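Long-range contacts in N-acetylglucosamine-6-phosphate deacetylase (Mycobacterium smegmatis, PDB 6FV4), which probably removes the acetyl group from N-acetylglucosamine 6-phosphate, using divalent metal ions held in an amidohydrolase-type active site: residues L19-V24 with R57-A62; S82-D87 with S121-Q126; I179-D184 with T205-D210. The protein carries 1 engineered substitution. One frame throughout, in Å; residues are numbered along the deposited sequence.

How the contacts relate
Along the chain the three contacts follow in series, each closing before the next opens, and none touches another. Contact 1 (19-24 with 57-62) lies in the small beta domain, its centre about 37 Å from that of contact 2 and about 48 Å from that of contact 3; contacts 1 and 3 lie on opposite sides of the chain's centre. Contacts 2 and 3 belong to the catalytic amidohydrolase domain, their nearest atoms about 16 Å apart. Both lie at some distance from the metal centre: the side chain of Leu123 is about 12 Å from the bound zinc ion, and Thr205, which directly follows the cadmium ligand His204, has its side chain about 11 Å from the active-site cadmium.

Contact 1: residues L19-V24 with R57-A62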
loop_
_atom_site.group_PDB
_atom_site.type_symbol
_atom_site.label_atom_id
_atom_site.label_comp_id
_atom_site.label_asym_id
_atom_site.label_seq_id
_atom_site.Cartn_x
_atom_site.Cartn_y
_atom_site.Cartn_z
ATOM N N LEU B 19 39.228 1.358 -11.846
ATOM C CA LEU B 19 38.129 1.408 -12.798
ATOM C C LEU B 19 37.429 2.755 -12.712
ATOM O O LEU B 19 37.208 3.270 -11.613
ATOM C CB LEU B 19 37.108 0.311 -12.508
ATOM C CG LEU B 19 37.468 -1.122 -12.830
ATOM C CD1 LEU B 19 36.319 -2.014 -12.395
ATOM C CD2 LEU B 19 37.706 -1.222 -14.320
ATOM N N THR B 20 37.059 3.314 -13.858
ATOM C CA THR B 20 36.240 4.523 -13.900
ATOM C C THR B 20 34.985 4.282 -14.723
ATOM O O THR B 20 34.984 3.493 -15.671
ATOM C CB THR B 20 36.962 5.732 -14.521
ATOM O OG1 THR B 20 37.399 5.404 -15.845
ATOM C CG2 THR B 20 38.139 6.191 -13.672
ATOM N N ALA B 21 33.924 5.001 -14.373
ATOM C CA ALA B 21 32.694 4.967 -15.145
ATOM C C ALA B 21 32.000 6.310 -14.999
ATOM O O ALA B 21 32.227 7.039 -14.035
ATOM C CB ALA B 21 31.773 3.835 -14.686
ATOM N N ASP B 22 31.136 6.626 -15.964
ATOM C CA ASP B 22 30.379 7.871 -15.889
ATOM C C ASP B 22 29.513 7.935 -14.636
ATOM O O ASP B 22 29.316 9.021 -14.076
ATOM C CB ASP B 22 29.508 8.022 -17.134
ATOM C CG ASP B 22 30.147 8.899 -18.193
ATOM O OD1 ASP B 22 31.369 9.157 -18.108
ATOM O OD2 ASP B 22 29.422 9.328 -19.118
ATOM N N THR B 23 28.981 6.792 -14.186
ATOM C CA THR B 23 28.127 6.730 -13.001
ATOM C C THR B 23 28.456 5.483 -12.195
ATOM O O THR B 23 28.446 4.383 -12.750
ATOM C CB THR B 23 26.641 6.686 -13.363
ATOM O OG1 THR B 23 26.288 7.822 -14.168
ATOM C CG2 THR B 23 25.811 6.677 -12.097
ATOM N N VAL B 24 28.722 5.646 -10.897
ATOM C CA VAL B 24 28.939 4.516 -9.997
ATOM C C VAL B 24 27.937 4.611 -8.854
ATOM O O VAL B 24 27.953 5.579 -8.080
ATOM C CB VAL B 24 30.375 4.466 -9.457
ATOM C CG1 VAL B 24 30.513 3.326 -8.466
ATOM C CG2 VAL B 24 31.371 4.300 -10.600
ATOM N N ARG B 57 41.015 0.635 -16.548
ATOM C CA ARG B 57 39.952 0.504 -17.538
ATOM C C ARG B 57 38.926 1.601 -17.313
ATOM O O ARG B 57 38.357 1.722 -16.222
ATOM C CB ARG B 57 39.295 -0.872 -17.477
ATOM C CG ARG B 57 38.341 -1.116 -18.638
ATOM C CD ARG B 57 37.528 -2.358 -18.406
ATOM N NE ARG B 57 38.381 -3.526 -18.204
ATOM C CZ ARG B 57 38.660 -4.405 -19.157
ATOM N NH1 ARG B 57 38.145 -4.232 -20.367
ATOM N NH2 ARG B 57 39.441 -5.453 -18.899
ATOM N N ASN B 58 38.703 2.408 -18.337
ATOM C CA ASN B 58 37.633 3.387 -18.316
ATOM C C ASN B 58 36.416 2.739 -18.952
ATOM O O ASN B 58 36.447 2.371 -20.128
ATOM C CB ASN B 58 38.039 4.662 -19.050
ATOM C CG ASN B 58 37.010 5.768 -18.910
ATOM O OD1 ASN B 58 35.996 5.622 -18.211
ATOM N ND2 ASN B 58 37.278 6.900 -19.555
ATOM N N LEU B 59 35.353 2.581 -18.170
ATOM C CA LEU B 59 34.145 1.978 -18.711
ATOM C C LEU B 59 33.332 2.960 -19.538
ATOM O O LEU B 59 32.371 2.549 -20.195
ATOM C CB LEU B 59 33.320 1.395 -17.567
ATOM C CG LEU B 59 34.104 0.274 -16.873
ATOM C CD1 LEU B 59 33.539 -0.051 -15.497
ATOM C CD2 LEU B 59 34.155 -0.967 -17.756
ATOM N N GLY B 60 33.705 4.236 -19.532
ATOM C CA GLY B 60 33.057 5.199 -20.404
ATOM C C GLY B 60 31.666 5.554 -19.928
ATOM O O GLY B 60 31.423 5.757 -18.733
ATOM N N ALA B 61 30.733 5.618 -20.880
ATOM C CA ALA B 61 29.365 6.013 -20.579
ATOM C C ALA B 61 28.556 4.829 -20.074
ATOM O O ALA B 61 27.482 4.527 -20.605
ATOM C CB ALA B 61 28.701 6.613 -21.815
ATOM N N ALA B 62 29.067 4.145 -19.060
ATOM C CA ALA B 62 28.386 3.019 -18.446
ATOM C C ALA B 62 28.002 3.370 -17.018
ATOM O O ALA B 62 28.606 4.246 -16.392
ATOM C CB ALA B 62 29.276 1.774 -18.466
HETATM O O HOH W 1 26.288 6.679 -16.799
#
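Thr20 and Asn58 pair on parallel strands, their side chains crossing at a slant on one face of the sheet. The backbone ladder here is tight: Thr20 N donates to Arg57 O at 3.1 Å, and Leu59 N returns a bond to Thr20 O at 2.7 Å. Thr20 OG1, placed between the backbone N and the carbonyl carbon (chi1 57°), gives its proton to Asn58 OD1 at 2.8 Å, approaching from above the amide plane and not along a lone pair. Gly60 N reaches the same Asn58 OD1 from the opposite face at 3.0 Å, closing an Asx turn, so that two donors grip one oxygen and hold the turn beside the strand. On the other face of the sheet Leu19 CD2 packs alongside Arg57 CB at 3.6 Å, with Trp391 of strand 390-391 against both residues. Past the last bridge, Ala21 CB lies 4.1 Å from Leu59 CB, and Val64 touches both side chains from strand 63-76.

The pairing slackens beyond Gly60. Asp22 N still donates to Gly60 O at 2.9 Å, but Thr23 N makes only a weak bond to Ala62 O, and a water on Thr23 OG1 donates weakly to that same carbonyl; the hydroxyl is also bonded to Arg32. Here the exposed carboxylate of Asp22 merely rests against Ala61, the centre of an inverse gamma turn. A parallel edge strand, 57-58, that ends in an Asx turn thus completes the four-stranded mixed sheet of the small beta domain beside the amidohydrolase barrel.

Contact 2: residues S82-D87 with S121-Q126; sequences SAATDD and SGLARQ
Arg125 grips the carboxylate of Asp86 end-on, through NH1 and NH2, one nitrogen to each oxygen, the two side chains crossing at about a right angle and their planes 38° apart. Arg125 NH2 lies 2.9 Å from Asp86 OD2, on the syn lone pair and within the guanidinium plane, while Arg125 NH1 meets Asp86 OD1 at 2.7 Å on the syn side along a more bent path. An extended arginine chain, its CG anti to the backbone N, carries the group across to make this bidentate salt bridge.

Gln126 comes to the same carboxylate from another direction. Its NE2 donates almost straight (171°) to Asp86 OD1 at 2.8 Å, on the anti side, with the oxygen in the amide plane although amide and carboxylate planes differ by 58°. With OD1 taking two donors and OD2 a third, the carboxylate has little freedom to rotate. The other end of the amide, Gln126 OE1, bonds Thr89 of helix 86-98.

Beside the polar group the packing is apolar and close. Ala84 CB stands over the backbone of Gly122, 4.2 Å from Gly122 CA, and also faces Leu123 CG at 4.5 Å; Leu123 continues inward onto Ala106 and Leu108 of strand 104-109. Thr85 supplies the N-cap of helix 86-98, its OG1 accepting from Glu88 N. The contact joins the start of this helix to helix 113-129, two neighbouring outer helices of the (beta/alpha)8 (TIM) barrel of the amidohydrolase superfamily.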
loop_
_atom_site.group_PDB
_atom_site.type_symbol
_atom_site.label_atom_id
_atom_site.label_comp_id
_atom_site.label_asym_id
_atom_site.label_seq_id
_atom_site.Cartn_x
_atom_site.Cartn_y
_atom_site.Cartn_z
ATOM N N SER B 82 17.231 -28.171 -7.759
ATOM C CA SER B 82 16.662 -29.370 -7.143
ATOM C C SER B 82 17.324 -30.671 -7.609
ATOM O O SER B 82 17.133 -31.705 -6.959
ATOM C CB SER B 82 15.160 -29.441 -7.412
ATOM O OG SER B 82 14.910 -29.563 -8.798
ATOM N N ALA B 83 18.085 -30.649 -8.712
ATOM C CA ALA B 83 18.881 -31.811 -9.105
ATOM C C ALA B 83 20.045 -32.050 -8.150
ATOM O O ALA B 83 20.452 -33.203 -7.938
ATOM C CB ALA B 83 19.410 -31.626 -10.530
ATOM N N ALA B 84 20.596 -30.974 -7.585
ATOM C CA ALA B 84 21.702 -31.036 -6.630
ATOM C C ALA B 84 22.888 -31.794 -7.210
ATOM O O ALA B 84 23.465 -32.675 -6.570
ATOM C CB ALA B 84 21.253 -31.648 -5.298
ATOM N N THR B 85 23.254 -31.443 -8.441
ATOM C CA THR B 85 24.426 -31.998 -9.099
ATOM C C THR B 85 25.335 -30.862 -9.539
ATOM O O THR B 85 24.879 -29.741 -9.788
ATOM C CB THR B 85 24.051 -32.875 -10.317
ATOM O OG1 THR B 85 23.510 -32.057 -11.363
ATOM C CG2 THR B 85 23.037 -33.939 -9.933
ATOM N N ASP B 86 26.632 -31.163 -9.623
ATOM C CA ASP B 86 27.605 -30.156 -10.035
ATOM C C ASP B 86 27.301 -29.612 -11.419
ATOM O O ASP B 86 27.532 -28.427 -11.687
ATOM C CB ASP B 86 29.021 -30.740 -10.008
ATOM C CG ASP B 86 29.514 -31.005 -8.595
ATOM O OD1 ASP B 86 28.961 -30.396 -7.654
ATOM O OD2 ASP B 86 30.457 -31.806 -8.422
ATOM N N ASP B 87 26.774 -30.456 -12.304
ATOM C CA ASP B 87 26.529 -30.035 -13.675
ATOM C C ASP B 87 25.308 -29.119 -13.765
ATOM O O ASP B 87 25.344 -28.087 -14.447
ATOM C CB ASP B 87 26.371 -31.275 -14.553
ATOM C CG ASP B 87 25.809 -30.963 -15.919
ATOM O OD1 ASP B 87 26.242 -29.965 -16.547
ATOM O OD2 ASP B 87 24.925 -31.723 -16.376
ATOM N N SER B 121 21.772 -31.890 1.287
ATOM C CA SER B 121 23.153 -32.353 1.399
ATOM C C SER B 121 23.971 -31.993 0.165
ATOM O O SER B 121 25.092 -31.483 0.277
ATOM C CB SER B 121 23.196 -33.873 1.621
ATOM O OG SER B 121 22.796 -34.210 2.932
ATOM N N GLY B 122 23.427 -32.259 -1.027
ATOM C CA GLY B 122 24.153 -31.949 -2.251
ATOM C C GLY B 122 24.338 -30.459 -2.505
ATOM O O GLY B 122 25.384 -30.030 -3.011
ATOM N N LEU B 123 23.322 -29.646 -2.197
ATOM C CA LEU B 123 23.496 -28.212 -2.419
ATOM C C LEU B 123 24.454 -27.609 -1.393
ATOM O O LEU B 123 25.179 -26.657 -1.708
ATOM C CB LEU B 123 22.142 -27.482 -2.383
ATOM C CG LEU B 123 21.213 -27.528 -3.599
ATOM C CD1 LEU B 123 20.010 -26.576 -3.406
ATOM C CD2 LEU B 123 21.960 -27.162 -4.877
ATOM N N ALA B 124 24.475 -28.141 -0.166
ATOM C CA ALA B 124 25.405 -27.627 0.843
ATOM C C ALA B 124 26.854 -27.750 0.375
ATOM O O ALA B 124 27.688 -26.896 0.683
ATOM C CB ALA B 124 25.215 -28.374 2.166
ATOM N N ARG B 125 27.167 -28.801 -0.383
ATOM C CA ARG B 125 28.517 -28.947 -0.922
ATOM C C ARG B 125 28.821 -27.855 -1.945
ATOM O O ARG B 125 29.951 -27.347 -2.022
ATOM C CB ARG B 125 28.677 -30.342 -1.536
ATOM C CG ARG B 125 30.032 -30.576 -2.179
ATOM C CD ARG B 125 30.179 -32.021 -2.691
ATOM N NE ARG B 125 31.187 -32.050 -3.744
ATOM C CZ ARG B 125 30.901 -31.937 -5.035
ATOM N NH1 ARG B 125 29.634 -31.822 -5.419
ATOM N NH2 ARG B 125 31.875 -31.948 -5.942
ATOM N N GLN B 126 27.828 -27.464 -2.735
ATOM C CA GLN B 126 28.067 -26.370 -3.671
ATOM C C GLN B 126 28.088 -25.007 -2.987
ATOM O O GLN B 126 28.765 -24.095 -3.474
ATOM C CB GLN B 126 27.035 -26.419 -4.790
ATOM C CG GLN B 126 27.399 -27.483 -5.824
ATOM C CD GLN B 126 26.196 -28.182 -6.358
ATOM O OE1 GLN B 126 25.071 -27.737 -6.145
ATOM N NE2 GLN B 126 26.412 -29.277 -7.073
#

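Contact 3: residues I179-D184 with T205-D210; sequences IAPERD and TEATYD
Hydrogen bonds centre on the carboxylate of Glu182, which takes one donor on each oxygen. Thr205 OG1 donates to Glu182 OE1 at 2.6 Å, on the syn side and 27° out of the carboxylate plane; Glu206 N reaches Glu182 OE2 at 2.8 Å from above that plane. The glutamate chain, bent at chi2 (-85°), brings the carboxylate to both donors. Thr205 OG1 also accepts from Ala207 N at 2.9 Å, forming an ST turn, so this buried hydroxyl both gives and receives.

These segments are two loops that follow neighbouring parallel strands, 174-179 and 199-202, of the amidohydrolase barrel, at the C-terminal strand ends where this family places its metal ligands; His204 directly precedes Thr205. A type I turn from Ala180 to Arg183 sets Glu182 facing the second loop.

Apolar contacts lie beside the polar ones. Pro181 CD is 4.0 Å from Ala207 CB, while Ala180 CB meets Thr205 CB at 3.8 Å. Pro181 CD also makes van der Waals contact with the hydroxyl oxygen Thr205 OG1 at 3.2 Å, the ring and the threonine side chain crossing at about a right angle.

As for charge, the side chain of Glu206 leads away from Glu182, their OE2 atoms 6.2 Å apart, and is taken up by Thr144 and a salt bridge to Arg146.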
loop_
_atom_site.group_PDB
_atom_site.type_symbol
_atom_site.label_atom_id
_atom_site.label_comp_id
_atom_site.label_asym_id
_atom_site.label_seq_id
_atom_site.Cartn_x
_atom_site.Cartn_y
_atom_site.Cartn_z
ATOM N N ILE B 179 7.453 -20.698 5.335
ATOM C CA ILE B 179 6.523 -21.323 6.270
ATOM C C ILE B 179 5.132 -20.758 6.003
ATOM O O ILE B 179 4.950 -19.536 6.000
ATOM C CB ILE B 179 6.942 -21.065 7.731
ATOM C CG1 ILE B 179 8.281 -21.730 8.028
ATOM C CG2 ILE B 179 5.903 -21.597 8.720
ATOM C CD1 ILE B 179 8.196 -23.230 7.911
ATOM N N ALA B 180 4.157 -21.639 5.780
ATOM C CA ALA B 180 2.759 -21.225 5.761
ATOM C C ALA B 180 2.264 -21.110 7.200
ATOM O O ALA B 180 2.267 -22.113 7.924
ATOM C CB ALA B 180 1.903 -22.217 4.975
ATOM N N PRO B 181 1.849 -19.919 7.655
ATOM C CA PRO B 181 1.627 -19.706 9.098
ATOM C C PRO B 181 0.420 -20.421 9.696
ATOM O O PRO B 181 0.284 -20.393 10.926
ATOM C CB PRO B 181 1.451 -18.182 9.204
ATOM C CG PRO B 181 2.097 -17.629 8.006
ATOM C CD PRO B 181 1.890 -18.641 6.920
ATOM N N GLU B 182 -0.460 -21.038 8.901
ATOM C CA GLU B 182 -1.686 -21.612 9.446
ATOM C C GLU B 182 -1.593 -23.108 9.731
ATOM O O GLU B 182 -2.509 -23.654 10.356
ATOM C CB GLU B 182 -2.875 -21.340 8.509
ATOM C CG GLU B 182 -2.904 -22.154 7.221
ATOM C CD GLU B 182 -2.079 -21.528 6.108
ATOM O OE1 GLU B 182 -1.042 -20.896 6.417
ATOM O OE2 GLU B 182 -2.455 -21.678 4.927
ATOM N N ARG B 183 -0.513 -23.776 9.323
ATOM C CA ARG B 183 -0.358 -25.197 9.626
ATOM C C ARG B 183 -0.076 -25.412 11.110
ATOM O O ARG B 183 0.589 -24.600 11.764
ATOM C CB ARG B 183 0.765 -25.811 8.789
ATOM C CG ARG B 183 0.524 -25.758 7.294
ATOM C CD ARG B 183 1.350 -26.801 6.582
ATOM N NE ARG B 183 0.772 -28.135 6.754
ATOM C CZ ARG B 183 0.103 -28.775 5.805
ATOM N NH1 ARG B 183 -0.058 -28.211 4.618
ATOM N NH2 ARG B 183 -0.408 -29.975 6.042
ATOM N N ASP B 184 -0.609 -26.505 11.646
ATOM C CA ASP B 184 -0.250 -26.926 12.996
ATOM C C ASP B 184 1.264 -26.955 13.146
ATOM O O ASP B 184 1.970 -27.535 12.314
ATOM C CB ASP B 184 -0.832 -28.308 13.303
ATOM C CG ASP B 184 -2.346 -28.292 13.417
ATOM O OD1 ASP B 184 -2.887 -27.334 14.015
ATOM O OD2 ASP B 184 -2.994 -29.244 12.921
ATOM N N THR B 205 0.481 -19.646 1.271
ATOM C CA THR B 205 -0.322 -19.730 2.471
ATOM C C THR B 205 -1.689 -19.100 2.247
ATOM O O THR B 205 -1.841 -18.156 1.469
ATOM C CB THR B 205 0.400 -19.048 3.639
ATOM O OG1 THR B 205 -0.461 -19.003 4.780
ATOM C CG2 THR B 205 0.826 -17.635 3.260
ATOM N N GLU B 206 -2.676 -19.670 2.934
ATOM C CA GLU B 206 -4.020 -19.140 3.069
ATOM C C GLU B 206 -4.236 -18.506 4.441
ATOM O O GLU B 206 -5.381 -18.379 4.885
ATOM C CB GLU B 206 -5.042 -20.258 2.822
ATOM C CG GLU B 206 -4.904 -20.949 1.459
ATOM C CD GLU B 206 -5.159 -19.997 0.296
ATOM O OE1 GLU B 206 -5.993 -19.069 0.448
ATOM O OE2 GLU B 206 -4.528 -20.170 -0.773
ATOM N N ALA B 207 -3.152 -18.113 5.121
ATOM C CA ALA B 207 -3.253 -17.554 6.460
ATOM C C ALA B 207 -4.017 -16.238 6.452
ATOM O O ALA B 207 -3.985 -15.477 5.485
ATOM C CB ALA B 207 -1.866 -17.309 7.049
ATOM N N THR B 208 -4.686 -15.960 7.560
ATOM C CA THR B 208 -5.336 -14.676 7.711
ATOM C C THR B 208 -4.307 -13.618 8.113
ATOM O O THR B 208 -3.135 -13.912 8.398
ATOM C CB THR B 208 -6.462 -14.766 8.740
ATOM O OG1 THR B 208 -5.902 -14.986 10.040
ATOM C CG2 THR B 208 -7.419 -15.922 8.401
ATOM N N TYR B 209 -4.765 -12.368 8.118
ATOM C CA TYR B 209 -3.951 -11.263 8.614
ATOM C C TYR B 209 -3.436 -11.547 10.020
ATOM O O TYR B 209 -2.249 -11.356 10.307
ATOM C CB TYR B 209 -4.768 -9.962 8.592
ATOM C CG TYR B 209 -4.117 -8.832 9.380
ATOM C CD1 TYR B 209 -3.151 -8.021 8.801
ATOM C CD2 TYR B 209 -4.461 -8.592 10.702
ATOM C CE1 TYR B 209 -2.545 -6.995 9.526
ATOM C CE2 TYR B 209 -3.861 -7.565 11.433
ATOM C CZ TYR B 209 -2.904 -6.780 10.840
ATOM O OH TYR B 209 -2.306 -5.774 11.561
ATOM N N ASP B 210 -4.320 -12.010 10.910
ATOM C CA ASP B 210 -3.937 -12.245 12.300
ATOM C C ASP B 210 -2.901 -13.360 12.405
ATOM O O ASP B 210 -1.926 -13.252 13.164
ATOM C CB ASP B 210 -5.159 -12.622 13.142
ATOM C CG ASP B 210 -6.152 -11.485 13.300
ATOM O OD1 ASP B 210 -5.746 -10.307 13.285
ATOM O OD2 ASP B 210 -7.355 -11.791 13.456
#